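4-alpha-glucanotransferase (Corynebacterium glutamicum, PDB 5B68) is an amylomaltase, a glucanotransferase built on a TIM-barrel domain together with an N-terminal beta-sandwich domain. Local coordinates at residues L216-P228 / P234-Y247. Sequence-based numbering, arbitrary orientation.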
loop_
_atom_site.group_PDB
_atom_site.type_symbol
_atom_site.label_atom_id
_atom_site.label_comp_id
_atom_site.label_asym_id
_atom_site.label_seq_id
_atom_site.Cartn_x
_atom_site.Cartn_y
_atom_site.Cartn_z
ATOM N N LEU A 216 13.370 6.142 6.435
ATOM C CA LEU A 216 12.277 6.490 7.305
ATOM C C LEU A 216 10.976 5.964 6.665
ATOM O O LEU A 216 10.495 6.493 5.673
ATOM C CB LEU A 216 12.190 7.998 7.508
ATOM C CG LEU A 216 11.069 8.454 8.402
ATOM C CD1 LEU A 216 11.290 8.013 9.844
ATOM C CD2 LEU A 216 10.956 9.951 8.291
ATOM N N LEU A 217 10.482 4.875 7.234
ATOM C CA LEU A 217 9.221 4.241 6.779
ATOM C C LEU A 217 8.114 4.979 7.424
ATOM O O LEU A 217 8.098 5.162 8.656
ATOM C CB LEU A 217 9.197 2.747 7.153
ATOM C CG LEU A 217 7.935 1.932 7.045
ATOM C CD1 LEU A 217 7.451 1.899 5.590
ATOM C CD2 LEU A 217 8.118 0.497 7.452
ATOM N N ILE A 218 7.129 5.342 6.624
ATOM C CA ILE A 218 5.966 6.036 7.073
ATOM C C ILE A 218 4.642 5.347 6.699
ATOM O O ILE A 218 4.587 4.338 5.993
ATOM C CB ILE A 218 5.972 7.520 6.645
ATOM C CG1 ILE A 218 5.940 7.630 5.102
ATOM C CG2 ILE A 218 7.194 8.225 7.226
ATOM C CD1 ILE A 218 5.729 9.014 4.583
ATOM N N ASN A 219 3.577 5.856 7.285
ATOM C CA ASN A 219 2.229 5.457 6.899
ATOM C C ASN A 219 1.918 5.862 5.481
ATOM O O ASN A 219 2.544 6.761 4.949
ATOM C CB ASN A 219 1.184 6.108 7.819
ATOM C CG ASN A 219 1.336 7.626 7.870
ATOM O OD1 ASN A 219 0.605 8.415 7.185
ATOM N ND2 ASN A 219 2.282 8.067 8.608
ATOM N N PRO A 220 0.864 5.217 4.888
ATOM C CA PRO A 220 0.392 5.659 3.596
ATOM C C PRO A 220 0.013 7.135 3.672
ATOM O O PRO A 220 -0.522 7.621 4.697
ATOM C CB PRO A 220 -0.875 4.780 3.364
ATOM C CG PRO A 220 -0.699 3.554 4.229
ATOM C CD PRO A 220 0.086 4.075 5.398
ATOM N N MET A 221 0.258 7.819 2.577
ATOM C CA MET A 221 -0.021 9.264 2.476
ATOM C C MET A 221 -1.030 9.631 1.357
ATOM O O MET A 221 -1.077 10.773 0.843
ATOM C CB MET A 221 1.294 9.945 2.179
ATOM C CG MET A 221 2.418 9.625 3.178
ATOM S SD MET A 221 2.108 10.484 4.732
ATOM C CE MET A 221 2.722 12.098 4.251
ATOM N N HIS A 222 -1.801 8.632 0.978
ATOM C CA HIS A 222 -2.762 8.753 -0.099
ATOM C C HIS A 222 -3.888 9.740 0.272
ATOM O O HIS A 222 -4.324 9.846 1.422
ATOM C CB HIS A 222 -3.448 7.434 -0.402
ATOM C CG HIS A 222 -2.575 6.234 -0.506
ATOM N ND1 HIS A 222 -1.599 6.122 -1.464
ATOM C CD2 HIS A 222 -2.587 5.054 0.169
ATOM C CE1 HIS A 222 -1.033 4.928 -1.362
ATOM N NE2 HIS A 222 -1.574 4.294 -0.343
ATOM N N ALA A 223 -4.390 10.434 -0.729
ATOM C CA ALA A 223 -5.431 11.416 -0.500
ATOM C C ALA A 223 -6.711 10.771 0.005
ATOM O O ALA A 223 -7.065 9.691 -0.401
ATOM C CB ALA A 223 -5.707 12.200 -1.769
ATOM N N ALA A 224 -7.403 11.484 0.873
ATOM C CA ALA A 224 -8.699 11.076 1.338
ATOM C C ALA A 224 -9.699 12.104 0.826
ATOM O O ALA A 224 -9.494 12.685 -0.202
ATOM C CB ALA A 224 -8.726 10.958 2.848
ATOM N N GLU A 225 -10.794 12.289 1.530
ATOM C CA GLU A 225 -11.742 13.325 1.178
ATOM C C GLU A 225 -11.087 14.691 0.996
ATOM O O GLU A 225 -10.194 15.027 1.733
ATOM C CB GLU A 225 -12.832 13.386 2.242
ATOM C CG GLU A 225 -13.669 12.123 2.322
ATOM C CD GLU A 225 -13.121 11.074 3.278
ATOM O OE1 GLU A 225 -12.034 11.272 3.824
ATOM O OE2 GLU A 225 -13.777 10.045 3.468
ATOM N N PRO A 226 -11.513 15.450 -0.015
ATOM C CA PRO A 226 -10.903 16.709 -0.333
ATOM C C PRO A 226 -11.268 17.854 0.593
ATOM O O PRO A 226 -10.666 18.931 0.468
ATOM C CB PRO A 226 -11.437 17.018 -1.748
ATOM C CG PRO A 226 -12.756 16.335 -1.809
ATOM C CD PRO A 226 -12.702 15.160 -0.847
ATOM N N LEU A 227 -12.226 17.664 1.490
ATOM C CA LEU A 227 -12.494 18.618 2.561
ATOM C C LEU A 227 -13.070 17.848 3.738
ATOM O O LEU A 227 -13.557 16.770 3.542
ATOM C CB LEU A 227 -13.426 19.743 2.116
ATOM C CG LEU A 227 -14.842 19.401 1.703
ATOM C CD1 LEU A 227 -15.608 20.662 1.350
ATOM C CD2 LEU A 227 -14.850 18.444 0.535
ATOM N N PRO A 228 -13.025 18.381 4.946
ATOM C CA PRO A 228 -13.530 17.634 6.102
ATOM C C PRO A 228 -15.036 17.449 6.029
ATOM O O PRO A 228 -15.641 18.277 5.389
ATOM C CB PRO A 228 -13.192 18.530 7.288
ATOM C CG PRO A 228 -12.585 19.759 6.751
ATOM C CD PRO A 228 -12.664 19.761 5.273
ATOM N N PRO A 234 -5.147 5.877 7.431
ATOM C CA PRO A 234 -4.428 5.958 6.178
ATOM C C PRO A 234 -4.719 4.793 5.224
ATOM O O PRO A 234 -4.299 4.854 4.061
ATOM C CB PRO A 234 -2.973 5.902 6.612
ATOM C CG PRO A 234 -2.954 6.250 8.035
ATOM C CD PRO A 234 -4.242 5.778 8.593
ATOM N N TYR A 235 -5.406 3.754 5.709
ATOM C CA TYR A 235 -5.593 2.541 4.968
ATOM C C TYR A 235 -6.990 2.519 4.316
ATOM O O TYR A 235 -7.349 1.547 3.678
ATOM C CB TYR A 235 -5.330 1.285 5.846
ATOM C CG TYR A 235 -3.838 1.111 6.205
ATOM C CD1 TYR A 235 -2.967 0.491 5.322
ATOM C CD2 TYR A 235 -3.301 1.623 7.431
ATOM C CE1 TYR A 235 -1.593 0.376 5.598
ATOM C CE2 TYR A 235 -1.953 1.520 7.719
ATOM C CZ TYR A 235 -1.102 0.891 6.822
ATOM O OH TYR A 235 0.237 0.743 7.136
ATOM N N LEU A 236 -7.744 3.599 4.384
ATOM C CA LEU A 236 -8.975 3.680 3.550
ATOM C C LEU A 236 -9.037 5.016 2.848
ATOM O O LEU A 236 -9.922 5.827 3.114
ATOM C CB LEU A 236 -10.225 3.383 4.377
ATOM C CG LEU A 236 -11.440 2.916 3.550
ATOM C CD1 LEU A 236 -11.165 1.609 2.813
ATOM C CD2 LEU A 236 -12.601 2.713 4.492
ATOM N N PRO A 237 -8.100 5.230 1.928
ATOM C CA PRO A 237 -8.017 6.516 1.219
ATOM C C PRO A 237 -9.005 6.531 0.068
ATOM O O PRO A 237 -9.653 5.512 -0.200
ATOM C CB PRO A 237 -6.600 6.498 0.684
ATOM C CG PRO A 237 -6.391 5.034 0.348
ATOM C CD PRO A 237 -6.982 4.329 1.533
ATOM N N THR A 238 -9.100 7.662 -0.580
ATOM C CA THR A 238 -10.041 7.852 -1.737
ATOM C C THR A 238 -9.369 7.466 -3.048
ATOM O O THR A 238 -10.051 7.153 -4.045
ATOM C CB THR A 238 -10.616 9.309 -1.762
ATOM O OG1 THR A 238 -11.946 9.311 -2.351
ATOM C CG2 THR A 238 -9.744 10.237 -2.473
ATOM N N THR A 239 -8.053 7.383 -3.049
ATOM C CA THR A 239 -7.271 7.040 -4.240
ATOM C C THR A 239 -6.011 6.413 -3.652
ATOM O O THR A 239 -5.682 6.684 -2.472
ATOM C CB THR A 239 -6.938 8.292 -5.086
ATOM O OG1 THR A 239 -6.092 7.986 -6.210
ATOM C CG2 THR A 239 -6.264 9.475 -4.266
ATOM N N ARG A 240 -5.301 5.606 -4.424
ATOM C CA ARG A 240 -3.963 5.195 -4.054
ATOM C C ARG A 240 -2.880 5.918 -4.887
ATOM O O ARG A 240 -1.661 5.642 -4.787
ATOM C CB ARG A 240 -3.823 3.683 -4.165
ATOM C CG ARG A 240 -4.684 3.013 -3.134
ATOM C CD ARG A 240 -4.387 1.567 -3.022
ATOM N NE ARG A 240 -4.620 0.816 -4.263
ATOM C CZ ARG A 240 -3.994 -0.322 -4.555
ATOM N NH1 ARG A 240 -4.313 -0.973 -5.693
ATOM N NH2 ARG A 240 -3.057 -0.832 -3.715
ATOM N N ARG A 241 -3.281 6.844 -5.722
ATOM C CA ARG A 241 -2.328 7.535 -6.553
ATOM C C ARG A 241 -1.965 8.903 -5.977
ATOM O O ARG A 241 -0.830 9.198 -5.773
ATOM C CB ARG A 241 -2.898 7.741 -7.928
ATOM C CG ARG A 241 -1.960 8.429 -8.894
ATOM C CD ARG A 241 -2.385 8.454 -10.343
ATOM N NE ARG A 241 -1.570 9.377 -11.069
ATOM C CZ ARG A 241 -1.771 9.720 -12.345
ATOM N NH1 ARG A 241 -1.030 10.685 -12.853
ATOM N NH2 ARG A 241 -2.730 9.124 -13.103
ATOM N N PHE A 242 -2.973 9.727 -5.782
ATOM C CA PHE A 242 -2.759 11.080 -5.337
ATOM C C PHE A 242 -2.577 11.216 -3.839
ATOM O O PHE A 242 -2.840 10.304 -3.110
ATOM C CB PHE A 242 -3.827 11.984 -5.912
ATOM C CG PHE A 242 -3.858 11.931 -7.392
ATOM C CD1 PHE A 242 -2.921 12.599 -8.118
ATOM C CD2 PHE A 242 -4.758 11.134 -8.038
ATOM C CE1 PHE A 242 -2.915 12.524 -9.482
ATOM C CE2 PHE A 242 -4.760 11.047 -9.400
ATOM C CZ PHE A 242 -3.838 11.748 -10.120
ATOM N N ILE A 243 -2.090 12.374 -3.424
ATOM C CA ILE A 243 -1.541 12.570 -2.072
ATOM C C ILE A 243 -2.447 13.456 -1.228
ATOM O O ILE A 243 -3.058 14.401 -1.756
ATOM C CB ILE A 243 -0.180 13.249 -2.172
ATOM C CG1 ILE A 243 0.785 12.494 -3.112
ATOM C CG2 ILE A 243 0.458 13.496 -0.805
ATOM C CD1 ILE A 243 1.097 11.092 -2.699
ATOM N N ASN A 244 -2.502 13.182 0.082
ATOM C CA ASN A 244 -3.419 13.903 0.990
ATOM C C ASN A 244 -2.844 15.327 1.219
ATOM O O ASN A 244 -1.808 15.492 1.806
ATOM C CB ASN A 244 -3.545 13.161 2.320
ATOM C CG ASN A 244 -4.694 13.644 3.141
ATOM O OD1 ASN A 244 -5.106 14.781 2.989
ATOM N ND2 ASN A 244 -5.239 12.791 3.994
ATOM N N PRO A 245 -3.529 16.376 0.720
ATOM C CA PRO A 245 -3.091 17.727 0.988
ATOM C C PRO A 245 -3.116 18.195 2.447
ATOM O O PRO A 245 -2.538 19.224 2.698
ATOM C CB PRO A 245 -4.024 18.606 0.079
ATOM C CG PRO A 245 -4.684 17.616 -0.840
ATOM C CD PRO A 245 -4.822 16.366 -0.005
ATOM N N ILE A 246 -3.667 17.415 3.369
ATOM C CA ILE A 246 -3.603 17.733 4.799
ATOM C C ILE A 246 -2.198 17.897 5.336
ATOM O O ILE A 246 -1.994 18.580 6.365
ATOM C CB ILE A 246 -4.359 16.758 5.625
ATOM C CG1 ILE A 246 -4.859 17.441 6.926
ATOM C CG2 ILE A 246 -3.621 15.441 5.895
ATOM C CD1 ILE A 246 -5.684 16.487 7.744
ATOM N N TYR A 247 -1.254 17.296 4.624
ATOM C CA TYR A 247 0.148 17.302 4.993
ATOM C C TYR A 247 0.954 18.510 4.495
ATOM O O TYR A 247 2.086 18.664 4.866
ATOM C CB TYR A 247 0.825 16.012 4.534
ATOM C CG TYR A 247 0.342 14.746 5.200
ATOM C CD1 TYR A 247 0.583 14.503 6.538
ATOM C CD2 TYR A 247 -0.326 13.779 4.480
ATOM C CE1 TYR A 247 0.154 13.350 7.137
ATOM C CE2 TYR A 247 -0.753 12.633 5.071
ATOM C CZ TYR A 247 -0.513 12.419 6.404
ATOM O OH TYR A 247 -0.935 11.266 6.968
HETATM O O HOH W 1 -2.348 9.590 5.286
HETATM O O HOH W 2 -4.607 9.788 4.144
HETATM O O HOH W 3 -3.360 7.148 3.015
HETATM O O HOH W 4 -0.392 7.882 -3.369
HETATM O O HOH W 5 -7.496 14.286 1.552
HETATM O O HOH W 6 -11.408 8.199 2.087
#
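His-222, Ala-223 and Met-221 pack against residues 234-247 in the long loop that follows strand 215-218 of the TIM-barrel domain. The loop folds back on itself here, and His-222 and Ile-243 form a single beta bridge. Two backbone bonds make it: Asn-244 N to Met-221 O (2.9 Å) and Ala-223 N to Phe-242 O (2.8 Å). Ala-223 O then accepts from Thr-238 N, so both backbone polar atoms of Ala-223 are used. The His-222 ring takes Arg-240 CA over one face, nearer its rim than its centre. The ring of Pro-237 runs beside the His-222 side chain in the same direction. Thr-239 O, buried with no polar partner in the model, lies 3.1 Å from His-222 CB. Water 4 sits in the imidazole plane, 2.9 Å from His-222 ND1, and lies 2.9 Å from Arg-240 O. Pro-220 CG lies over a face of the Tyr-235 ring, whose hydroxyl is hydrogen-bonded to Asp-386. The Met-221 chain bends at chi2 (-73°) and again at chi3, which lays its end over Tyr-247 in a Met-aromatic contact. Ile-246 CG2 covers the opposite face of that ring. Met-221 CE stands 3.5 Å from the Tyr-247 ring centroid, 13° off the normal.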